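Local coordinates for tail fiber protein (Acinetobacter phage AM24, PDB 5W5P) that probably recognises, and may degrade, the capsular polysaccharide of Acinetobacter baumannii as the trimeric tailspike of the phage, at residues Gly180-Lys185 and Leu208-Asp213; Ser240-Ala245 and Asn265-Cys270; Ala474-Asn479 and Ala494-Phe499; Ala485-Arg490 and Thr529-Asp534; Leu569-Val574 and Tyr578-Ser583. One frame throughout, in Å; residues are numbered along the deposited sequence.

Contact 1 (Gly180-Lys185 and Leu208-Asp213); sequences GIFTSK and LRFQGD
Phe210 reaches across the interior of the parallel beta-helix to Ile181 and Phe182. From CB the ring leaves with CG anti to the carbonyl carbon (chi1 -69°), which carries it off the strand and toward the loop end of 180-185. CB and CG meet nothing of that segment. Contact begins at CD2, which approaches Ile181 CD1, and is closest at the next atom: Phe210 CE2 lies 4.1 Å from Ile181 CD1 and 4.2 Å from Phe182 CE2. CZ, the tip of the ring, is only slightly farther from Phe182 CE2. Phe210 CE2 arrives at the edge of the Phe182 ring, near its plane, and the end methyl of Ile181 comes to the same carbon. Flat rings and a branched aliphatic chain suit this buried spot, since they reach far across the interior and bring no polar atom that would need a partner. Strands 164-169 and 172-175 close in around the group, through Ile166 against Phe182 and through Val173 and Val175 against Phe210 and Ile181. Val220 of strand 219-222, later in the same coil, and, from the next coil, Tyr236 of strand 235-237 pack on Phe210.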
# COMPACT_ATOMS: atom_id res chain seq x y z
N GLY A 180 -7.98 -21.31 -20.95
CA GLY A 180 -7.39 -21.55 -19.65
C GLY A 180 -7.17 -23.02 -19.35
O GLY A 180 -8.14 -23.79 -19.27
N ILE A 181 -5.91 -23.44 -19.19
CA ILE A 181 -5.63 -24.85 -18.93
C ILE A 181 -6.16 -25.29 -17.57
O ILE A 181 -6.31 -26.49 -17.33
CB ILE A 181 -4.13 -25.17 -19.01
CG1 ILE A 181 -3.32 -24.13 -18.24
CG2 ILE A 181 -3.68 -25.30 -20.46
CD1 ILE A 181 -1.98 -24.66 -17.77
N PHE A 182 -6.44 -24.35 -16.68
CA PHE A 182 -7.03 -24.65 -15.38
C PHE A 182 -8.38 -23.94 -15.29
O PHE A 182 -8.48 -22.74 -15.56
CB PHE A 182 -6.10 -24.23 -14.25
CG PHE A 182 -4.93 -25.15 -14.07
CD1 PHE A 182 -5.12 -26.46 -13.67
CD2 PHE A 182 -3.64 -24.71 -14.32
CE1 PHE A 182 -4.04 -27.32 -13.51
CE2 PHE A 182 -2.56 -25.56 -14.17
CZ PHE A 182 -2.76 -26.87 -13.76
N THR A 183 -9.41 -24.70 -14.94
CA THR A 183 -10.76 -24.17 -14.82
C THR A 183 -11.48 -24.97 -13.74
O THR A 183 -10.87 -25.77 -13.03
CB THR A 183 -11.47 -24.21 -16.18
OG1 THR A 183 -12.75 -23.59 -16.07
CG2 THR A 183 -11.66 -25.66 -16.63
N SER A 184 -12.78 -24.75 -13.62
CA SER A 184 -13.58 -25.55 -12.70
C SER A 184 -14.00 -26.84 -13.38
O SER A 184 -14.36 -26.86 -14.56
CB SER A 184 -14.81 -24.77 -12.24
OG SER A 184 -15.74 -24.61 -13.30
N LYS A 185 -13.95 -27.94 -12.62
CA LYS A 185 -14.35 -29.23 -13.18
C LYS A 185 -15.82 -29.23 -13.57
O LYS A 185 -16.19 -29.83 -14.59
CB LYS A 185 -14.07 -30.36 -12.18
CG LYS A 185 -14.37 -31.75 -12.72
CD LYS A 185 -14.13 -32.83 -11.67
CE LYS A 185 -12.93 -33.69 -12.02
NZ LYS A 185 -13.33 -35.03 -12.57
N LEU A 208 6.68 -22.73 -10.20
CA LEU A 208 6.26 -23.18 -11.52
C LEU A 208 6.62 -22.15 -12.58
O LEU A 208 6.55 -20.94 -12.33
CB LEU A 208 4.76 -23.43 -11.58
CG LEU A 208 4.23 -24.73 -10.98
CD1 LEU A 208 2.72 -24.76 -11.09
CD2 LEU A 208 4.86 -25.93 -11.68
N ARG A 209 6.99 -22.63 -13.76
CA ARG A 209 7.30 -21.79 -14.91
C ARG A 209 6.29 -22.10 -16.00
O ARG A 209 6.39 -23.13 -16.68
CB ARG A 209 8.72 -22.03 -15.39
CG ARG A 209 9.80 -21.70 -14.37
CD ARG A 209 11.17 -22.07 -14.89
NE ARG A 209 11.34 -23.51 -14.98
CZ ARG A 209 12.00 -24.14 -15.96
NH1 ARG A 209 12.54 -23.44 -16.95
NH2 ARG A 209 12.11 -25.46 -15.95
N PHE A 210 5.29 -21.23 -16.17
CA PHE A 210 4.33 -21.37 -17.25
C PHE A 210 4.88 -20.66 -18.48
O PHE A 210 5.33 -19.52 -18.40
CB PHE A 210 2.97 -20.79 -16.85
CG PHE A 210 2.26 -21.59 -15.79
CD1 PHE A 210 2.21 -21.15 -14.48
CD2 PHE A 210 1.66 -22.80 -16.12
CE1 PHE A 210 1.54 -21.90 -13.51
CE2 PHE A 210 1.01 -23.55 -15.16
CZ PHE A 210 0.95 -23.10 -13.85
N GLN A 211 4.87 -21.35 -19.62
CA GLN A 211 5.52 -20.85 -20.81
C GLN A 211 4.69 -21.16 -22.05
O GLN A 211 4.15 -22.27 -22.18
CB GLN A 211 6.93 -21.44 -20.97
CG GLN A 211 7.76 -20.82 -22.09
CD GLN A 211 9.24 -21.13 -21.97
OE1 GLN A 211 9.73 -21.52 -20.90
NE2 GLN A 211 9.98 -20.96 -23.07
N GLY A 212 4.57 -20.18 -22.94
CA GLY A 212 3.99 -20.38 -24.25
C GLY A 212 5.04 -20.15 -25.32
O GLY A 212 6.14 -19.65 -25.06
N ASP A 213 4.70 -20.54 -26.55
CA ASP A 213 5.60 -20.35 -27.68
C ASP A 213 5.46 -18.98 -28.34
O ASP A 213 6.28 -18.63 -29.19
CB ASP A 213 5.39 -21.45 -28.73
CG ASP A 213 3.94 -21.59 -29.15
OD1 ASP A 213 3.11 -20.75 -28.76
OD2 ASP A 213 3.62 -22.56 -29.87

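Contact 2 (Ser240-Ala245 and Asn265-Cys270); sequences SALVRA and NHLALC
Beside the place where Leu242 meets Leu267, the amide of Asn265 is gripped at both ends: OD1 accepts from Gly234 N and ND2 donates to Met231 O, which fixes its rotation. Leu242 is the residue that reaches over, projecting from the corner where the 240-245 chain bends from one face of the parallel beta-helix to the next. Its two methyls divide the work. Leu242 CD1 approaches Cys270 SG to 4.2 Å, while at the other methyl the two leucine chains cross at an angle, with Leu242 CD2 against Leu267 CD2 at 3.8 Å. The first torsion of Leu267 (chi1 -44°) swings CG to the side of the backbone N, and from there CD2 reaches Leu242. A forked side chain suits the corner because one residue can fill two places at once, and the slim cysteine fits where the neighbouring turn comes close. Tyr236 of strand 235-237 packs against both leucines and Ile262 against Leu242. His266 looks elsewhere, its NE2 reaching Glu203 of a second subunit. With no hydrogen bond across the two segments, this buried meeting between successive coils rests on shape and on the exclusion of water.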
# COMPACT_ATOMS: atom_id res chain seq x y z
N SER A 240 -0.08 -15.79 -23.42
CA SER A 240 -1.01 -14.84 -24.04
C SER A 240 -1.83 -14.11 -22.98
O SER A 240 -2.14 -12.92 -23.14
CB SER A 240 -1.93 -15.58 -25.02
OG SER A 240 -1.18 -16.46 -25.85
N ALA A 241 -2.20 -14.80 -21.91
CA ALA A 241 -2.94 -14.19 -20.81
C ALA A 241 -2.79 -15.08 -19.58
O ALA A 241 -2.99 -16.29 -19.67
CB ALA A 241 -4.42 -14.02 -21.17
N LEU A 242 -2.45 -14.47 -18.45
CA LEU A 242 -2.46 -15.22 -17.20
C LEU A 242 -3.89 -15.59 -16.82
O LEU A 242 -4.17 -16.74 -16.44
CB LEU A 242 -1.80 -14.41 -16.08
CG LEU A 242 -0.29 -14.55 -15.89
CD1 LEU A 242 0.49 -13.98 -17.08
CD2 LEU A 242 0.15 -13.88 -14.59
N VAL A 243 -4.81 -14.63 -16.91
CA VAL A 243 -6.22 -14.84 -16.63
C VAL A 243 -7.04 -14.32 -17.80
O VAL A 243 -6.79 -13.21 -18.29
CB VAL A 243 -6.67 -14.15 -15.32
CG1 VAL A 243 -8.11 -14.53 -14.98
CG2 VAL A 243 -5.73 -14.50 -14.19
N ARG A 244 -8.01 -15.10 -18.25
CA ARG A 244 -8.92 -14.69 -19.30
C ARG A 244 -10.33 -15.09 -18.88
O ARG A 244 -10.53 -16.12 -18.23
CB ARG A 244 -8.55 -15.33 -20.65
CG ARG A 244 -9.53 -15.03 -21.77
CD ARG A 244 -8.99 -15.45 -23.13
NE ARG A 244 -7.83 -14.65 -23.51
CZ ARG A 244 -6.99 -14.97 -24.50
NH1 ARG A 244 -7.18 -16.06 -25.22
NH2 ARG A 244 -5.96 -14.18 -24.76
N ALA A 245 -11.31 -14.25 -19.24
CA ALA A 245 -12.71 -14.55 -18.97
C ALA A 245 -13.55 -13.87 -20.04
O ALA A 245 -13.54 -12.64 -20.14
CB ALA A 245 -13.10 -14.06 -17.57
N ASN A 265 5.26 -12.19 -8.99
CA ASN A 265 5.56 -13.08 -10.10
C ASN A 265 6.64 -12.47 -10.98
O ASN A 265 7.03 -11.31 -10.82
CB ASN A 265 4.31 -13.36 -10.95
CG ASN A 265 3.25 -14.12 -10.20
OD1 ASN A 265 3.44 -15.29 -9.84
ND2 ASN A 265 2.12 -13.47 -9.94
N HIS A 266 7.12 -13.28 -11.93
CA HIS A 266 8.11 -12.86 -12.91
C HIS A 266 7.47 -13.01 -14.30
O HIS A 266 7.43 -14.10 -14.86
CB HIS A 266 9.39 -13.69 -12.79
CG HIS A 266 9.98 -13.70 -11.41
ND1 HIS A 266 11.10 -12.96 -11.08
CD2 HIS A 266 9.62 -14.36 -10.29
CE1 HIS A 266 11.39 -13.16 -9.81
NE2 HIS A 266 10.51 -14.01 -9.31
N LEU A 267 6.95 -11.90 -14.84
CA LEU A 267 6.28 -11.90 -16.13
C LEU A 267 7.22 -11.37 -17.20
O LEU A 267 7.88 -10.35 -17.02
CB LEU A 267 5.01 -11.04 -16.10
CG LEU A 267 4.08 -11.17 -14.89
CD1 LEU A 267 2.83 -10.34 -15.10
CD2 LEU A 267 3.71 -12.63 -14.65
N ALA A 268 7.27 -12.07 -18.33
CA ALA A 268 8.11 -11.65 -19.43
C ALA A 268 7.45 -12.03 -20.75
O ALA A 268 7.03 -13.18 -20.92
CB ALA A 268 9.51 -12.28 -19.33
N LEU A 269 7.36 -11.05 -21.65
CA LEU A 269 6.89 -11.27 -23.02
C LEU A 269 5.46 -11.82 -23.06
O LEU A 269 5.08 -12.51 -24.00
CB LEU A 269 7.84 -12.19 -23.78
CG LEU A 269 9.26 -11.64 -23.91
CD1 LEU A 269 10.24 -12.72 -24.35
CD2 LEU A 269 9.25 -10.47 -24.88
N CYS A 270 4.67 -11.51 -22.04
CA CYS A 270 3.27 -11.91 -22.00
C CYS A 270 2.42 -10.89 -22.76
O CYS A 270 2.69 -9.69 -22.71
CB CYS A 270 2.78 -12.04 -20.56
SG CYS A 270 3.74 -13.19 -19.54

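Contact 3 (Ala474-Asn479 and Ala494-Phe499); sequences AEIDTN and ADMNIF
The methyl group of Met496, present here as selenomethionine, is the point on which the packing between 474-479 and 494-499 converges. Met496 CE lies 3.6 Å from Ile476 CG2 and 3.8 Å from Ala474 CB, so one flexible tip fills the space beside two successive inward-facing residues. A bend at the last torsion (chi3 85°) turns this methyl toward the opposing strand, between Ala474 and Ile476, and Met496 SE lies 4.0 Å from Ile476 CG2. Next to it Ile498 extends its own end, bringing Ile498 CD1 to 3.8 Å from Ala474 CB. The small alanine suits the spot because two long side chains end on it.

The solvent side is formed by Glu475 and Asp495, both partly exposed. Glu475 points away from the second strand, with OE1 bonded to Thr623 OG1, and Asp495 OD1 forms a salt bridge with Lys516 of a third subunit. Asp477 and Thr478 are buried but turn to other partners, both bonding to Thr576; Asp477 OD1 also accepts the backbone N of Asn479, 3.1 Å away, in an Asx turn leading toward helix 479-483. The strand segments pass 9.8 Å apart with their directions at 145°, too far for backbone bonding and right for interlocking side chains: two antiparallel sheets packed face to face, as in a beta-sandwich.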
# COMPACT_ATOMS: atom_id res chain seq x y z
N ALA A 474 -9.70 42.01 17.87
CA ALA A 474 -8.79 40.95 17.45
C ALA A 474 -7.40 41.27 17.96
O ALA A 474 -7.09 42.41 18.29
CB ALA A 474 -8.78 40.78 15.92
N GLU A 475 -6.57 40.23 18.03
CA GLU A 475 -5.20 40.38 18.50
C GLU A 475 -4.32 39.40 17.74
O GLU A 475 -4.56 38.19 17.77
CB GLU A 475 -5.11 40.15 20.01
CG GLU A 475 -3.70 40.17 20.56
CD GLU A 475 -3.65 39.81 22.03
OE1 GLU A 475 -3.20 38.70 22.36
OE2 GLU A 475 -4.06 40.65 22.86
N ILE A 476 -3.31 39.92 17.05
CA ILE A 476 -2.34 39.10 16.35
C ILE A 476 -0.98 39.30 17.01
O ILE A 476 -0.74 40.30 17.70
CB ILE A 476 -2.27 39.43 14.85
CG1 ILE A 476 -1.71 40.84 14.63
CG2 ILE A 476 -3.65 39.30 14.21
CD1 ILE A 476 -1.70 41.27 13.19
N ASP A 477 -0.09 38.33 16.81
CA ASP A 477 1.23 38.37 17.42
C ASP A 477 2.31 38.17 16.36
O ASP A 477 2.12 37.42 15.39
CB ASP A 477 1.38 37.30 18.51
CG ASP A 477 2.35 37.71 19.60
OD1 ASP A 477 3.31 38.45 19.30
OD2 ASP A 477 2.15 37.29 20.76
N THR A 478 3.43 38.86 16.54
CA THR A 478 4.57 38.78 15.64
C THR A 478 5.80 38.15 16.29
O THR A 478 6.87 38.14 15.69
CB THR A 478 4.93 40.18 15.11
OG1 THR A 478 5.44 40.98 16.18
CG2 THR A 478 3.70 40.85 14.52
N ASN A 479 5.65 37.63 17.51
CA ASN A 479 6.81 37.18 18.28
C ASN A 479 7.52 36.02 17.59
O ASN A 479 8.75 35.91 17.67
CB ASN A 479 6.38 36.78 19.69
CG ASN A 479 5.48 35.55 19.71
OD1 ASN A 479 4.55 35.43 18.91
ND2 ASN A 479 5.76 34.62 20.62
N ALA A 494 -1.24 39.22 4.53
CA ALA A 494 -2.31 38.36 5.01
C ALA A 494 -3.64 39.10 4.96
O ALA A 494 -3.69 40.33 4.99
CB ALA A 494 -2.04 37.86 6.43
N ASP A 495 -4.71 38.31 4.88
CA ASP A 495 -6.08 38.78 5.04
C ASP A 495 -6.63 38.30 6.38
O ASP A 495 -6.17 37.30 6.94
CB ASP A 495 -6.98 38.27 3.91
CG ASP A 495 -6.59 38.82 2.55
OD1 ASP A 495 -5.85 39.83 2.49
OD2 ASP A 495 -7.03 38.24 1.53
N MSE A 496 -7.62 39.02 6.88
CA MSE A 496 -8.27 38.65 8.14
C MSE A 496 -9.79 38.66 8.00
O MSE A 496 -10.38 39.65 7.57
CB MSE A 496 -7.86 39.61 9.26
CG MSE A 496 -6.50 39.35 9.86
SE MSE A 496 -6.12 40.60 11.32
CE MSE A 496 -6.98 39.64 12.78
N ASN A 497 -10.43 37.55 8.37
CA ASN A 497 -11.88 37.45 8.47
C ASN A 497 -12.21 37.37 9.96
O ASN A 497 -12.02 36.32 10.58
CB ASN A 497 -12.41 36.24 7.71
CG ASN A 497 -13.92 36.22 7.62
OD1 ASN A 497 -14.51 36.76 6.67
ND2 ASN A 497 -14.57 35.61 8.60
N ILE A 498 -12.70 38.46 10.52
CA ILE A 498 -12.96 38.56 11.96
C ILE A 498 -14.47 38.47 12.15
O ILE A 498 -15.19 39.47 12.08
CB ILE A 498 -12.38 39.83 12.57
CG1 ILE A 498 -10.92 40.00 12.15
CG2 ILE A 498 -12.51 39.81 14.08
CD1 ILE A 498 -10.34 41.35 12.50
N PHE A 499 -14.97 37.26 12.39
CA PHE A 499 -16.38 37.04 12.70
C PHE A 499 -16.61 37.40 14.16
O PHE A 499 -16.13 36.71 15.07
CB PHE A 499 -16.78 35.60 12.41
CG PHE A 499 -18.21 35.27 12.78
CD1 PHE A 499 -19.20 36.24 12.71
CD2 PHE A 499 -18.56 34.00 13.18
CE1 PHE A 499 -20.51 35.94 13.05
CE2 PHE A 499 -19.86 33.69 13.52
CZ PHE A 499 -20.84 34.66 13.45

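Contact 4 (Ala485-Arg490 and Thr529-Asp534); sequences ASQSSR and TGATTD
Gln487 and Arg490 extend from one loop toward Ala531, Thr532 and Thr533 of another, and they do so in different ways. Gln487 leaves its backbone with CG anti to the carbonyl carbon (chi1 -80°) and runs on extended, delivering its amide to the second loop. There Gln487 NE2 comes to 3.3 Å from Ala531 CB, a close approach to a methyl and no bond. The amide is held by residues just before 529-534 in the chain: OE1 accepts from Gly526 N and NE2 donates to Ile527 O, so both ends are engaged and the group's rotation is fixed. Small Ala531 suits its place, since a compact methyl can lie beside an amide already spoken for.

Arg490 stretches out from CG to NE and lays its guanidinium between the two loops. Ser486 O and Gln487 CA stand over one face, offset toward the rim, with Ser486 O 3.9 Å above the plane; Thr533 CA lies on the other side of the guanidinium plane, 4.3 Å from it and well off centre. Arg490 NH1 comes no nearer than 4.1 Å to Thr532 O, while NH2 is hydrogen-bonded to Leu484 O. Arginine suits this place because its long chain carries a flat cation to such backbone carbonyls. Opposite it the chain is shaped by an ST turn, in which Thr532 OG1 accepts the N-H of Asp534. Chemically this is a surface meeting with no hydrogen bond directly across: the loops touch through the Ala531 methyl and the backbone at Thr532-Thr533, and Leu484 O, with weaker help from the other nearby carbonyl oxygens, would probably stabilise the positive charge of Arg490.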
# COMPACT_ATOMS: atom_id res chain seq x y z
N ALA A 485 15.39 33.05 12.09
CA ALA A 485 16.80 33.40 12.03
C ALA A 485 17.09 34.39 10.90
O ALA A 485 17.80 35.38 11.10
CB ALA A 485 17.65 32.14 11.88
N SER A 486 16.54 34.14 9.72
CA SER A 486 16.85 34.93 8.54
C SER A 486 15.90 36.11 8.39
O SER A 486 14.69 35.98 8.61
CB SER A 486 16.80 34.06 7.28
OG SER A 486 18.05 33.44 7.05
N GLN A 487 16.46 37.26 8.00
CA GLN A 487 15.63 38.44 7.76
C GLN A 487 14.66 38.21 6.62
O GLN A 487 13.50 38.62 6.69
CB GLN A 487 16.51 39.66 7.49
CG GLN A 487 17.10 40.30 8.73
CD GLN A 487 18.03 41.45 8.41
OE1 GLN A 487 18.49 41.59 7.27
NE2 GLN A 487 18.33 42.28 9.41
N SER A 488 15.11 37.53 5.55
CA SER A 488 14.28 37.36 4.37
C SER A 488 13.08 36.45 4.60
O SER A 488 12.15 36.45 3.78
CB SER A 488 15.12 36.82 3.21
OG SER A 488 15.86 35.68 3.61
N SER A 489 13.06 35.68 5.69
CA SER A 489 11.94 34.78 5.97
C SER A 489 10.80 35.45 6.73
O SER A 489 9.73 34.85 6.85
CB SER A 489 12.42 33.57 6.78
OG SER A 489 13.69 33.14 6.36
N ARG A 490 11.00 36.67 7.23
CA ARG A 490 10.05 37.23 8.19
C ARG A 490 8.83 37.85 7.52
O ARG A 490 7.69 37.56 7.91
CB ARG A 490 10.76 38.25 9.08
CG ARG A 490 11.99 37.70 9.77
CD ARG A 490 12.27 38.43 11.07
NE ARG A 490 13.44 37.88 11.75
CZ ARG A 490 14.61 38.51 11.85
NH1 ARG A 490 14.77 39.71 11.32
NH2 ARG A 490 15.62 37.93 12.49
N THR A 529 24.54 46.39 10.46
CA THR A 529 24.63 47.20 11.67
C THR A 529 23.32 47.94 11.90
O THR A 529 22.80 48.61 11.00
CB THR A 529 25.79 48.19 11.55
OG1 THR A 529 27.01 47.47 11.38
CG2 THR A 529 25.89 49.03 12.81
N GLY A 530 22.77 47.80 13.11
CA GLY A 530 21.57 48.51 13.50
C GLY A 530 20.27 47.76 13.27
O GLY A 530 19.20 48.29 13.62
N ALA A 531 20.32 46.57 12.69
CA ALA A 531 19.10 45.82 12.41
C ALA A 531 18.42 45.38 13.70
O ALA A 531 19.06 45.16 14.72
CB ALA A 531 19.40 44.61 11.53
N THR A 532 17.10 45.27 13.64
CA THR A 532 16.30 44.83 14.77
C THR A 532 15.47 43.62 14.37
O THR A 532 15.19 43.39 13.19
CB THR A 532 15.37 45.94 15.28
OG1 THR A 532 14.54 45.42 16.32
CG2 THR A 532 14.49 46.44 14.15
N THR A 533 15.08 42.84 15.38
CA THR A 533 14.20 41.70 15.15
C THR A 533 12.73 42.09 15.10
O THR A 533 11.91 41.29 14.62
CB THR A 533 14.39 40.64 16.24
OG1 THR A 533 14.02 41.20 17.51
CG2 THR A 533 15.83 40.16 16.29
N ASP A 534 12.37 43.27 15.59
CA ASP A 534 10.98 43.70 15.56
C ASP A 534 10.48 43.80 14.12
O ASP A 534 11.20 44.25 13.23
CB ASP A 534 10.82 45.06 16.25
CG ASP A 534 11.29 45.05 17.70
OD1 ASP A 534 11.36 43.96 18.30
OD2 ASP A 534 11.59 46.14 18.23

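Contact 5 (Leu569-Val574 and Tyr578-Ser583); sequences LTIERV and YLLKLS
Ile571 and Leu580 lie side by side in a beta hairpin, pointing the same way, with Ile571 CG2 3.8 Å from Leu580 CG. They form a non-hydrogen-bonded antiparallel pair, and on the same face of the sheet Leu569 CB meets Leu582 CD2 at 4.0 Å. Branched aliphatic residues suit this face, which is turned toward strand 535-546 and, through Leu580, toward Met496. Alternating with the non-hydrogen-bonded pairs, Thr570-Lys581 and Glu572-Leu579 bond reciprocally; Leu579 N to Glu572 O is 2.8 Å long and lies in the carbonyl plane. The other face is more polar. Lys581, extended beyond CG, brings NZ to 2.7 Å from Glu572 OE1, a salt bridge on the anti side of the carboxylate, tilted 30° out of its plane. Long flexible chains suit this face because they can span the strands. On the aliphatic face near the turn, Arg573 CB sits over the Tyr578 ring in a CH-pi contact, 4.0 Å from its centroid. Weak bonds tie Tyr578 OH to Val537 N and Arg573 NH2 to Val535 O. A bend at chi3 sets the guanidinium 89° to the ring, and Arg573 NE donates to Tyr578 OH at 3.0 Å, nearly straight at 171°.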
# COMPACT_ATOMS: atom_id res chain seq x y z
N LEU A 569 -11.16 51.36 11.68
CA LEU A 569 -10.19 50.42 12.22
C LEU A 569 -8.95 51.15 12.71
O LEU A 569 -8.38 51.98 12.00
CB LEU A 569 -9.80 49.37 11.18
CG LEU A 569 -8.50 48.61 11.44
CD1 LEU A 569 -8.64 47.67 12.62
CD2 LEU A 569 -8.05 47.86 10.19
N THR A 570 -8.53 50.84 13.93
CA THR A 570 -7.26 51.30 14.48
C THR A 570 -6.52 50.11 15.06
O THR A 570 -7.13 49.16 15.55
CB THR A 570 -7.47 52.37 15.55
OG1 THR A 570 -8.49 51.94 16.47
CG2 THR A 570 -7.89 53.70 14.92
N ILE A 571 -5.19 50.15 14.99
CA ILE A 571 -4.37 49.10 15.58
C ILE A 571 -3.37 49.73 16.54
O ILE A 571 -2.99 50.90 16.40
CB ILE A 571 -3.64 48.23 14.53
CG1 ILE A 571 -2.64 49.06 13.71
CG2 ILE A 571 -4.63 47.52 13.62
CD1 ILE A 571 -1.89 48.24 12.68
N GLU A 572 -2.95 48.94 17.53
CA GLU A 572 -2.00 49.38 18.55
C GLU A 572 -1.04 48.24 18.84
O GLU A 572 -1.46 47.10 19.02
CB GLU A 572 -2.73 49.80 19.83
CG GLU A 572 -1.81 49.98 21.03
CD GLU A 572 -2.55 50.16 22.34
OE1 GLU A 572 -3.76 49.83 22.39
OE2 GLU A 572 -1.93 50.63 23.31
N ARG A 573 0.26 48.55 18.87
CA ARG A 573 1.29 47.56 19.15
C ARG A 573 1.50 47.46 20.66
O ARG A 573 1.78 48.47 21.32
CB ARG A 573 2.60 47.90 18.45
CG ARG A 573 3.76 47.02 18.88
CD ARG A 573 5.07 47.42 18.22
NE ARG A 573 5.41 46.53 17.11
CZ ARG A 573 6.29 45.53 17.19
NH1 ARG A 573 6.93 45.28 18.32
NH2 ARG A 573 6.52 44.78 16.13
N VAL A 574 1.34 46.25 21.20
CA VAL A 574 1.58 45.97 22.61
C VAL A 574 2.59 44.83 22.67
O VAL A 574 2.27 43.69 22.31
CB VAL A 574 0.29 45.61 23.36
CG1 VAL A 574 0.60 45.26 24.81
CG2 VAL A 574 -0.70 46.75 23.28
N TYR A 578 -0.41 43.00 18.17
CA TYR A 578 -1.16 44.11 17.59
C TYR A 578 -2.62 43.91 17.93
O TYR A 578 -3.20 42.86 17.65
CB TYR A 578 -0.95 44.18 16.07
CG TYR A 578 0.30 44.93 15.67
CD1 TYR A 578 1.52 44.29 15.60
CD2 TYR A 578 0.26 46.30 15.39
CE1 TYR A 578 2.67 44.97 15.24
CE2 TYR A 578 1.40 46.99 15.04
CZ TYR A 578 2.61 46.32 14.97
OH TYR A 578 3.76 46.98 14.61
N LEU A 579 -3.21 44.92 18.56
CA LEU A 579 -4.63 44.91 18.89
C LEU A 579 -5.39 45.64 17.79
O LEU A 579 -5.15 46.82 17.54
CB LEU A 579 -4.89 45.59 20.24
CG LEU A 579 -3.95 45.28 21.42
CD1 LEU A 579 -4.39 46.06 22.64
CD2 LEU A 579 -3.92 43.79 21.72
N LEU A 580 -6.29 44.93 17.12
CA LEU A 580 -7.16 45.53 16.11
C LEU A 580 -8.45 45.99 16.78
O LEU A 580 -9.05 45.25 17.56
CB LEU A 580 -7.45 44.55 14.98
CG LEU A 580 -6.25 44.16 14.11
CD1 LEU A 580 -5.57 42.91 14.65
CD2 LEU A 580 -6.67 43.96 12.66
N LYS A 581 -8.86 47.22 16.48
CA LYS A 581 -9.99 47.84 17.16
C LYS A 581 -10.91 48.53 16.16
O LYS A 581 -10.46 49.06 15.14
CB LYS A 581 -9.53 48.87 18.20
CG LYS A 581 -8.29 48.48 18.98
CD LYS A 581 -7.82 49.64 19.83
CE LYS A 581 -6.65 49.26 20.71
NZ LYS A 581 -6.33 50.37 21.65
N LEU A 582 -12.20 48.54 16.48
CA LEU A 582 -13.21 49.22 15.68
C LEU A 582 -13.93 50.26 16.53
O LEU A 582 -14.15 50.06 17.73
CB LEU A 582 -14.23 48.23 15.11
CG LEU A 582 -13.68 47.23 14.09
CD1 LEU A 582 -14.72 46.19 13.73
CD2 LEU A 582 -13.17 47.95 12.85
N SER A 583 -14.30 51.37 15.90
CA SER A 583 -14.95 52.48 16.57
C SER A 583 -16.47 52.43 16.34
O SER A 583 -17.00 51.53 15.68
CB SER A 583 -14.37 53.81 16.09
OG SER A 583 -14.47 53.93 14.68

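The five contacts fall into two groups along the elongated spike. Contacts 1 and 2 lie in the parallel beta-helix, their centres 10 Å apart, and Tyr236 packs on both Phe210 and Leu242. In contact 1 the Phe182 side chain is about 12 Å from a bound zinc ion. Contacts 3, 4 and 5 belong to the C-terminal domain, some 61 to 79 Å away between centres. Contacts 3 and 5 share a sheet: Ile476 O to Tyr578 N, at 2.8 Å, is a probable hydrogen bond, and Met496 SE packs on Leu580 CD2. Contact 4, its centre 21 Å from that of contact 3, joins loops leading into strands 492-503 and 535-546.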